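Local coordinates for BAG family molecular chaperone regulator 1 (PDB 4HWC), which probably acts as a co-chaperone that binds the ATPase domain of Hsp70/Hsc70 chaperones through its BAG domain and regulates programmed cell death and stress responses, at residues D17-R22 / I45-N50; N50-L55 / M70-V75. All coordinates share one frame; numbering follows the deposited sequence.

Contact 1 (D17-R22 / I45-N50)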
loop_
_atom_site.group_PDB
_atom_site.type_symbol
_atom_site.label_atom_id
_atom_site.label_comp_id
_atom_site.label_asym_id
_atom_site.label_seq_id
_atom_site.Cartn_x
_atom_site.Cartn_y
_atom_site.Cartn_z
ATOM N N ASP A 17 -3.807 -1.564 5.431
ATOM C CA ASP A 17 -4.671 -2.750 5.408
ATOM C C ASP A 17 -5.832 -2.508 4.445
ATOM O O ASP A 17 -6.192 -3.377 3.645
ATOM C CB ASP A 17 -5.284 -3.050 6.787
ATOM C CG ASP A 17 -4.260 -3.478 7.812
ATOM O OD1 ASP A 17 -3.212 -4.023 7.414
ATOM O OD2 ASP A 17 -4.518 -3.284 9.021
ATOM N N ARG A 18 -6.422 -1.323 4.544
ATOM C CA ARG A 18 -7.556 -0.972 3.705
ATOM C C ARG A 18 -7.145 -0.834 2.248
ATOM O O ARG A 18 -7.863 -1.280 1.361
ATOM C CB ARG A 18 -8.196 0.328 4.184
ATOM C CG ARG A 18 -9.587 0.582 3.605
ATOM C CD ARG A 18 -10.086 1.964 3.979
ATOM N NE ARG A 18 -9.286 3.002 3.335
ATOM C CZ ARG A 18 -9.436 3.385 2.071
ATOM N NH1 ARG A 18 -10.364 2.820 1.307
ATOM N NH2 ARG A 18 -8.653 4.328 1.570
ATOM N N LEU A 19 -5.997 -0.207 1.997
ATOM C CA LEU A 19 -5.536 -0.043 0.622
ATOM C C LEU A 19 -5.193 -1.410 0.042
ATOM O O LEU A 19 -5.342 -1.630 -1.150
ATOM C CB LEU A 19 -4.316 0.889 0.560
ATOM C CG LEU A 19 -4.607 2.340 0.971
ATOM C CD1 LEU A 19 -3.328 3.159 0.967
ATOM C CD2 LEU A 19 -5.626 2.942 0.013
ATOM N N GLY A 20 -4.738 -2.320 0.895
ATOM C CA GLY A 20 -4.403 -3.662 0.453
ATOM C C GLY A 20 -5.671 -4.397 0.056
ATOM O O GLY A 20 -5.662 -5.256 -0.829
ATOM N N GLY A 21 -6.771 -4.062 0.725
ATOM C CA GLY A 21 -8.045 -4.682 0.396
ATOM C C GLY A 21 -8.456 -4.251 -1.000
ATOM O O GLY A 21 -9.020 -5.039 -1.769
ATOM N N ARG A 22 -8.180 -2.993 -1.329
ATOM C CA ARG A 22 -8.500 -2.491 -2.666
ATOM C C ARG A 22 -7.641 -3.190 -3.706
ATOM O O ARG A 22 -8.095 -3.503 -4.805
ATOM C CB ARG A 22 -8.242 -0.992 -2.753
ATOM C CG ARG A 22 -9.104 -0.107 -1.888
ATOM C CD ARG A 22 -9.339 1.189 -2.635
ATOM N NE ARG A 22 -9.470 2.346 -1.748
ATOM C CZ ARG A 22 -9.822 3.552 -2.187
ATOM N NH1 ARG A 22 -10.081 3.749 -3.475
ATOM N NH2 ARG A 22 -9.883 4.578 -1.325
ATOM N N ILE A 45 -2.614 3.775 -6.209
ATOM C CA ILE A 45 -1.155 3.826 -6.197
ATOM C C ILE A 45 -0.768 5.113 -5.503
ATOM O O ILE A 45 0.116 5.129 -4.656
ATOM C CB ILE A 45 -0.561 3.830 -7.614
ATOM C CG1 ILE A 45 -0.716 2.438 -8.227
ATOM C CG2 ILE A 45 0.925 4.235 -7.574
ATOM C CD1 ILE A 45 -0.149 2.324 -9.622
ATOM N N GLU A 46 -1.447 6.194 -5.847
ATOM C CA GLU A 46 -1.095 7.443 -5.210
ATOM C C GLU A 46 -1.432 7.534 -3.731
ATOM O O GLU A 46 -0.716 8.186 -2.982
ATOM C CB GLU A 46 -1.615 8.629 -6.060
ATOM C CG GLU A 46 -0.461 9.060 -7.013
ATOM C CD GLU A 46 -0.768 10.020 -8.134
ATOM O OE1 GLU A 46 -0.049 9.923 -9.151
ATOM O OE2 GLU A 46 -1.680 10.850 -8.026
ATOM N N LEU A 47 -2.484 6.855 -3.282
ATOM C CA LEU A 47 -2.792 6.854 -1.855
ATOM C C LEU A 47 -1.697 6.073 -1.131
ATOM O O LEU A 47 -1.339 6.412 -0.001
ATOM C CB LEU A 47 -4.155 6.206 -1.546
ATOM C CG LEU A 47 -5.398 7.015 -1.914
ATOM C CD1 LEU A 47 -6.648 6.220 -1.572
ATOM C CD2 LEU A 47 -5.380 8.340 -1.174
ATOM N N LEU A 48 -1.171 5.033 -1.782
ATOM C CA LEU A 48 -0.097 4.230 -1.192
ATOM C C LEU A 48 1.195 5.038 -1.110
ATOM O O LEU A 48 1.947 4.920 -0.142
ATOM C CB LEU A 48 0.139 2.953 -2.009
ATOM C CG LEU A 48 -0.945 1.873 -1.876
ATOM C CD1 LEU A 48 -0.813 0.885 -3.020
ATOM C CD2 LEU A 48 -0.812 1.151 -0.532
ATOM N N MET A 49 1.459 5.855 -2.126
ATOM C CA MET A 49 2.670 6.667 -2.114
ATOM C C MET A 49 2.616 7.683 -0.983
ATOM O O MET A 49 3.657 8.037 -0.410
ATOM C CB MET A 49 2.864 7.374 -3.455
ATOM C CG MET A 49 3.100 6.427 -4.614
ATOM S SD MET A 49 4.518 5.338 -4.337
ATOM C CE MET A 49 5.865 6.533 -4.497
ATOM N N ASN A 50 1.411 8.152 -0.660
ATOM C CA ASN A 50 1.235 9.114 0.422
ATOM C C ASN A 50 1.558 8.456 1.755
ATOM O O ASN A 50 2.091 9.098 2.664
ATOM C CB ASN A 50 -0.194 9.668 0.449
ATOM C CG ASN A 50 -0.389 10.826 -0.513
ATOM O OD1 ASN A 50 0.581 11.454 -0.952
ATOM N ND2 ASN A 50 -1.647 11.129 -0.835
#

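Contact 2 (N50-L55 / M70-V75)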
loop_
_atom_site.group_PDB
_atom_site.type_symbol
_atom_site.label_atom_id
_atom_site.label_comp_id
_atom_site.label_asym_id
_atom_site.label_seq_id
_atom_site.Cartn_x
_atom_site.Cartn_y
_atom_site.Cartn_z
ATOM N N ASN A 50 1.411 8.152 -0.660
ATOM C CA ASN A 50 1.235 9.114 0.422
ATOM C C ASN A 50 1.558 8.456 1.755
ATOM O O ASN A 50 2.091 9.098 2.664
ATOM C CB ASN A 50 -0.194 9.668 0.449
ATOM C CG ASN A 50 -0.389 10.826 -0.513
ATOM O OD1 ASN A 50 0.581 11.454 -0.952
ATOM N ND2 ASN A 50 -1.647 11.129 -0.835
ATOM N N GLU A 51 1.227 7.173 1.877
ATOM C CA GLU A 51 1.531 6.445 3.102
ATOM C C GLU A 51 3.042 6.200 3.159
ATOM O O GLU A 51 3.634 6.174 4.238
ATOM C CB GLU A 51 0.774 5.112 3.145
ATOM C CG GLU A 51 -0.742 5.265 3.189
ATOM C CD GLU A 51 -1.212 6.114 4.369
ATOM O OE1 GLU A 51 -0.964 5.720 5.534
ATOM O OE2 GLU A 51 -1.828 7.177 4.131
ATOM N N LEU A 52 3.666 6.025 1.998
ATOM C CA LEU A 52 5.107 5.792 1.942
ATOM C C LEU A 52 5.820 7.066 2.413
ATOM O O LEU A 52 6.839 7.007 3.109
ATOM C CB LEU A 52 5.530 5.448 0.516
ATOM C CG LEU A 52 6.903 4.803 0.337
ATOM C CD1 LEU A 52 6.899 3.413 0.966
ATOM C CD2 LEU A 52 7.234 4.704 -1.140
ATOM N N ILE A 53 5.277 8.218 2.023
ATOM C CA ILE A 53 5.840 9.500 2.429
ATOM C C ILE A 53 5.694 9.649 3.948
ATOM O O ILE A 53 6.639 10.047 4.624
ATOM C CB ILE A 53 5.127 10.678 1.710
ATOM C CG1 ILE A 53 5.380 10.596 0.200
ATOM C CG2 ILE A 53 5.629 12.012 2.257
ATOM C CD1 ILE A 53 4.540 11.576 -0.629
ATOM N N LYS A 54 4.521 9.317 4.483
ATOM C CA LYS A 54 4.285 9.411 5.924
ATOM C C LYS A 54 5.268 8.527 6.692
ATOM O O LYS A 54 5.743 8.893 7.764
ATOM C CB LYS A 54 2.854 8.992 6.277
ATOM C CG LYS A 54 1.770 10.001 5.892
ATOM C CD LYS A 54 0.393 9.469 6.257
ATOM C CE LYS A 54 -0.713 10.379 5.754
ATOM N NZ LYS A 54 -0.693 10.509 4.274
ATOM N N LEU A 55 5.564 7.355 6.137
ATOM C CA LEU A 55 6.501 6.431 6.771
ATOM C C LEU A 55 7.993 6.668 6.514
ATOM O O LEU A 55 8.837 5.994 7.100
ATOM C CB LEU A 55 6.364 5.033 6.150
ATOM C CG LEU A 55 5.064 4.279 6.442
ATOM C CD1 LEU A 55 4.954 3.062 5.519
ATOM C CD2 LEU A 55 5.035 3.844 7.907
ATOM N N MET A 70 8.804 -2.779 7.976
ATOM C CA MET A 70 7.868 -3.780 7.487
ATOM C C MET A 70 6.720 -3.084 6.760
ATOM O O MET A 70 6.277 -3.550 5.714
ATOM C CB MET A 70 7.299 -4.636 8.626
ATOM C CG MET A 70 6.219 -5.619 8.140
ATOM S SD MET A 70 5.640 -6.819 9.362
ATOM C CE MET A 70 4.663 -5.782 10.439
ATOM N N GLN A 71 6.232 -1.973 7.306
ATOM C CA GLN A 71 5.134 -1.268 6.648
ATOM C C GLN A 71 5.605 -0.695 5.325
ATOM O O GLN A 71 4.852 -0.649 4.350
ATOM C CB GLN A 71 4.577 -0.153 7.539
ATOM C CG GLN A 71 3.911 -0.669 8.800
ATOM C CD GLN A 71 2.804 -1.679 8.517
ATOM O OE1 GLN A 71 2.651 -2.667 9.240
ATOM N NE2 GLN A 71 2.020 -1.431 7.476
ATOM N N VAL A 72 6.855 -0.253 5.280
ATOM C CA VAL A 72 7.396 0.284 4.041
ATOM C C VAL A 72 7.408 -0.827 2.992
ATOM O O VAL A 72 7.052 -0.612 1.835
ATOM C CB VAL A 72 8.834 0.801 4.239
ATOM C CG1 VAL A 72 9.469 1.088 2.893
ATOM C CG2 VAL A 72 8.819 2.073 5.097
ATOM N N LYS A 73 7.818 -2.018 3.412
ATOM C CA LYS A 73 7.883 -3.165 2.508
ATOM C C LYS A 73 6.498 -3.543 2.000
ATOM O O LYS A 73 6.338 -3.911 0.833
ATOM C CB LYS A 73 8.515 -4.362 3.220
ATOM C CG LYS A 73 8.669 -5.603 2.342
ATOM C CD LYS A 73 9.583 -5.327 1.157
ATOM C CE LYS A 73 9.828 -6.602 0.348
ATOM N NZ LYS A 73 10.746 -6.340 -0.784
ATOM N N ARG A 74 5.502 -3.460 2.877
ATOM C CA ARG A 74 4.132 -3.788 2.488
ATOM C C ARG A 74 3.682 -2.878 1.358
ATOM O O ARG A 74 3.117 -3.340 0.377
ATOM C CB ARG A 74 3.166 -3.611 3.663
ATOM C CG ARG A 74 3.090 -4.784 4.608
ATOM C CD ARG A 74 1.633 -5.076 4.942
ATOM N NE ARG A 74 1.056 -4.050 5.789
ATOM C CZ ARG A 74 -0.244 -3.909 6.026
ATOM N NH1 ARG A 74 -0.653 -2.941 6.822
ATOM N NH2 ARG A 74 -1.130 -4.715 5.456
ATOM N N VAL A 75 3.923 -1.576 1.515
ATOM C CA VAL A 75 3.537 -0.591 0.512
ATOM C C VAL A 75 4.266 -0.799 -0.812
ATOM O O VAL A 75 3.659 -0.721 -1.883
ATOM C CB VAL A 75 3.802 0.849 1.012
ATOM C CG1 VAL A 75 3.524 1.848 -0.111
ATOM C CG2 VAL A 75 2.906 1.154 2.202
#

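Contact 1 (D17-R22 / I45-N50)
L19 reaches from helix 5-31 into the fork made by L47 and L48 on helix 38-55, and its two methyls divide the work. CD1 of L19 lies 3.6 Å from L48 CD2, the two side chains sliding past one another in opposite directions. That same L48 methyl also meets the root of the leucine, with L19 CB 3.7 Å from L48 CD2. The other branch turns to L47: L19 CD2 sits 3.8 Å from L47 CD1, and here the side chains cross at about a right angle. This is the tight, buried half of the contact.

Toward solvent the packing thins and arginines take over. L47 CD1 also meets the arginines: the R22 guanidinium lays one face over this methyl, with R22 NH2 3.6 Å from L47 CD1. R22 gets there with CG anti to its carbonyl carbon (chi1 -65°) and a chain bent at chi2 and chi3, which brings the guanidinium over to L47. R18 adds a looser touch, its guanidinium edge bringing R18 NH2 to 4.2 Å from L47 CD1. E15 OE2, about a turn earlier, forms a salt bridge with R18 NH2, which may offset the closeness of the two guanidinium groups, R18 NH2 and R22 NH2 being 3.2 Å apart.

The short axes run antiparallel at 159° and 10.5 Å apart, one interface of the three-helix bundle of the BAG domain. L48 also packs on V79 and L82 of helix 62-88, while L19 touches E51 and R22 touches V44, both of helix 38-55.

Contact 2 (N50-L55 / M70-V75)
L52 opens the contact mainly with one methyl, presented to two valines of helix 62-88: L52 CD1 is 4.0 Å from V72 CG1 and 3.9 Å from V75 CG1. CG stands anti to the backbone N of L52 (chi1 -163°), a setting that carries the methyl across to V72 at about a right angle and to V75 on a slant. A turn further on, L55 takes up the packing. Its CD1 rests 3.8 Å from Q71 CB, meeting the aliphatic root of the glutamine, and also lies close to the backbone at V72. Lower on the side chain, L55 CB is 4.0 Å from V72 CG2, so V72 gives one methyl to each leucine. I12 of helix 5-31 also packs on L55. Across these two segments the grip is apolar, hydrocarbon against hydrocarbon, which implies that burial of side-chain carbon holds the helices together here. Charge is dealt with elsewhere: E51 starts toward helix 62-88 but folds back, and E51 OE2 lies 3.5 Å from K54 NZ in a salt bridge within helix 38-55, while R74 pairs with D17 of helix 5-31.

In the fold
Contacts 1 and 2 follow one another along helix 38-55, meeting at N50, with centres about 9 Å apart. That helix faces helix 5-31 in contact 1 and helix 62-88 in contact 2, and the three together make the three-helix bundle of the BAG domain, with helix 38-55 antiparallel to the other two. The closest tie between them is polar: D17 OD1 of 17-22 and R74 NH1 of 70-75 form a salt bridge at 2.8 Å, joining helix 5-31 to helix 62-88 directly. Packing continues the seam, with L19 CD1 4.0 Å from E51 CG and L48 O 3.5 Å from V75 CG1. Contact 1 sits nearer the centre of the chain, about 4 Å from its own centre against about 7 Å for that of contact 2.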